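PDB 5LHA: omega transaminase from Pseudomonas sp., which catalyses pyridoxal phosphate-dependent transfer of amino groups between amines and carbonyl compounds, and holds its cofactor here as pyridoxamine phosphate. Local coordinates for residues R71-A76 and L345-A350. Numbering follows the deposited sequence.
Sequences RASVKA and LDIVEA
I347 reaches from the last turn of helix 335-350 to R71, S73 and V74 at the start of helix 72-85. This is helix-to-helix packing in a class-III aminotransferase of PLP fold type I. No hydrogen bond crosses the contact, and one isoleucine supplies all of it from its side. The bond from CA to CB of I347 points toward helix 72-85. From there CG1 stands anti to the carbonyl carbon (chi1 -69°) and passes NH2 of R71 at 3.8 Å. The branch methyl CG2 lies 3.7 Å from NH1 of R71. The tip, CD1, goes furthest. It sits 3.5 Å from NH2 of R71, over one face of the guanidinium but offset toward the rim. On the S73 side, CD1 is 3.6 Å from OG. It also meets the methyl CG2 of V74 at 3.9 Å, a purely apolar touch. V74 is buried, and it continues onto V344 and A343 of helix 335-350 and onto Y299.

R71 occupies the N-cap position of its helix. Its chain bends at chi2 (-62°) and chi3 (-67°), which brings the guanidinium round to I347. The two side chains approach from opposite directions. The polar work of this group is done elsewhere: NH1 donates to the carbonyl O of I67, and NH2 forms a salt bridge with E351. R71 thus ties the start of helix 72-85 to the residue that follows helix 335-350. With an alanine here, E351 would probably lose this ionic mate, the carbonyl O of I67 its NH1 donor, and CD1 and CG2 of I347 the guanidinium packed against them. Within helix 72-85, the R71 carbonyl O accepts the first-turn bond from N of K75 at 3.1 Å.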
loop_
_atom_site.group_PDB
_atom_site.type_symbol
_atom_site.label_atom_id
_atom_site.label_comp_id
_atom_site.label_asym_id
_atom_site.label_seq_id
_atom_site.Cartn_x
_atom_site.Cartn_y
_atom_site.Cartn_z
ATOM N N ARG A 71 7.561 -42.309 -18.303
ATOM C CA ARG A 71 8.422 -43.190 -17.511
ATOM C C ARG A 71 7.567 -44.181 -16.718
ATOM O O ARG A 71 6.712 -43.773 -15.923
ATOM C CB ARG A 71 9.305 -42.373 -16.569
ATOM C CG ARG A 71 10.347 -41.494 -17.267
ATOM C CD ARG A 71 11.356 -42.316 -18.073
ATOM N NE ARG A 71 12.227 -43.141 -17.240
ATOM C CZ ARG A 71 13.446 -42.785 -16.836
ATOM N NH1 ARG A 71 13.956 -41.608 -17.184
ATOM N NH2 ARG A 71 14.160 -43.608 -16.081
ATOM N N ALA A 72 7.805 -45.486 -16.931
ATOM C CA ALA A 72 6.938 -46.514 -16.357
ATOM C C ALA A 72 6.968 -46.492 -14.831
ATOM O O ALA A 72 5.918 -46.520 -14.181
ATOM C CB ALA A 72 7.336 -47.892 -16.889
ATOM N N SER A 73 8.165 -46.435 -14.241
ATOM C CA SER A 73 8.298 -46.473 -12.782
ATOM C C SER A 73 7.487 -45.370 -12.094
ATOM O O SER A 73 6.885 -45.599 -11.037
ATOM C CB SER A 73 9.776 -46.371 -12.400
ATOM O OG SER A 73 10.328 -45.134 -12.816
ATOM N N VAL A 74 7.516 -44.153 -12.643
ATOM C CA VAL A 74 6.740 -43.044 -12.085
ATOM C C VAL A 74 5.242 -43.286 -12.255
ATOM O O VAL A 74 4.448 -43.018 -11.345
ATOM C CB VAL A 74 7.174 -41.713 -12.727
ATOM C CG1 VAL A 74 6.440 -40.532 -12.088
ATOM C CG2 VAL A 74 8.680 -41.535 -12.610
ATOM N N LYS A 75 4.826 -43.749 -13.437
ATOM C CA LYS A 75 3.421 -44.091 -13.634
ATOM C C LYS A 75 2.976 -45.180 -12.662
ATOM O O LYS A 75 1.847 -45.150 -12.158
ATOM C CB LYS A 75 3.164 -44.523 -15.077
ATOM C CG LYS A 75 3.391 -43.446 -16.133
ATOM C CD LYS A 75 2.944 -43.930 -17.512
ATOM C CE LYS A 75 3.412 -45.351 -17.803
ATOM N NZ LYS A 75 3.162 -45.762 -19.223
ATOM N N ALA A 76 3.842 -46.168 -12.411
ATOM C CA ALA A 76 3.528 -47.231 -11.454
ATOM C C ALA A 76 3.419 -46.697 -10.027
ATOM O O ALA A 76 2.581 -47.164 -9.247
ATOM C CB ALA A 76 4.575 -48.344 -11.533
ATOM N N LEU A 345 12.763 -38.376 -7.975
ATOM C CA LEU A 345 14.070 -38.093 -7.384
ATOM C C LEU A 345 15.014 -39.276 -7.519
ATOM O O LEU A 345 16.226 -39.099 -7.699
ATOM C CB LEU A 345 13.916 -37.731 -5.910
ATOM C CG LEU A 345 13.099 -36.478 -5.632
ATOM C CD1 LEU A 345 12.982 -36.246 -4.139
ATOM C CD2 LEU A 345 13.757 -35.307 -6.315
ATOM N N ASP A 346 14.478 -40.490 -7.426
ATOM C CA ASP A 346 15.297 -41.679 -7.604
ATOM C C ASP A 346 15.953 -41.695 -8.983
ATOM O O ASP A 346 17.155 -41.957 -9.107
ATOM C CB ASP A 346 14.452 -42.925 -7.351
ATOM C CG ASP A 346 14.077 -43.072 -5.881
ATOM O OD1 ASP A 346 14.694 -42.383 -5.048
ATOM O OD2 ASP A 346 13.188 -43.884 -5.552
ATOM N N ILE A 347 15.182 -41.406 -10.034
ATOM C CA ILE A 347 15.748 -41.379 -11.384
ATOM C C ILE A 347 16.811 -40.290 -11.497
ATOM O O ILE A 347 17.866 -40.496 -12.112
ATOM C CB ILE A 347 14.633 -41.194 -12.432
ATOM C CG1 ILE A 347 13.756 -42.445 -12.508
ATOM C CG2 ILE A 347 15.211 -40.871 -13.805
ATOM C CD1 ILE A 347 12.472 -42.247 -13.279
ATOM N N VAL A 348 16.553 -39.119 -10.902
ATOM C CA VAL A 348 17.482 -37.991 -11.001
ATOM C C VAL A 348 18.851 -38.372 -10.446
ATOM O O VAL A 348 19.893 -38.097 -11.053
ATOM C CB VAL A 348 16.903 -36.760 -10.276
ATOM C CG1 VAL A 348 17.937 -35.623 -10.188
ATOM C CG2 VAL A 348 15.623 -36.280 -10.963
ATOM N N GLU A 349 18.865 -38.997 -9.276
ATOM C CA GLU A 349 20.122 -39.368 -8.640
ATOM C C GLU A 349 20.740 -40.598 -9.290
ATOM O O GLU A 349 21.966 -40.680 -9.423
ATOM C CB GLU A 349 19.888 -39.588 -7.151
ATOM C CG GLU A 349 19.518 -38.300 -6.428
ATOM C CD GLU A 349 19.322 -38.496 -4.943
ATOM O OE1 GLU A 349 18.654 -39.476 -4.561
ATOM O OE2 GLU A 349 19.829 -37.669 -4.157
ATOM N N ALA A 350 19.916 -41.580 -9.665
ATOM C CA ALA A 350 20.454 -42.802 -10.255
ATOM C C ALA A 350 21.126 -42.529 -11.594
ATOM O O ALA A 350 22.181 -43.100 -11.895
ATOM C CB ALA A 350 19.350 -43.848 -10.415
#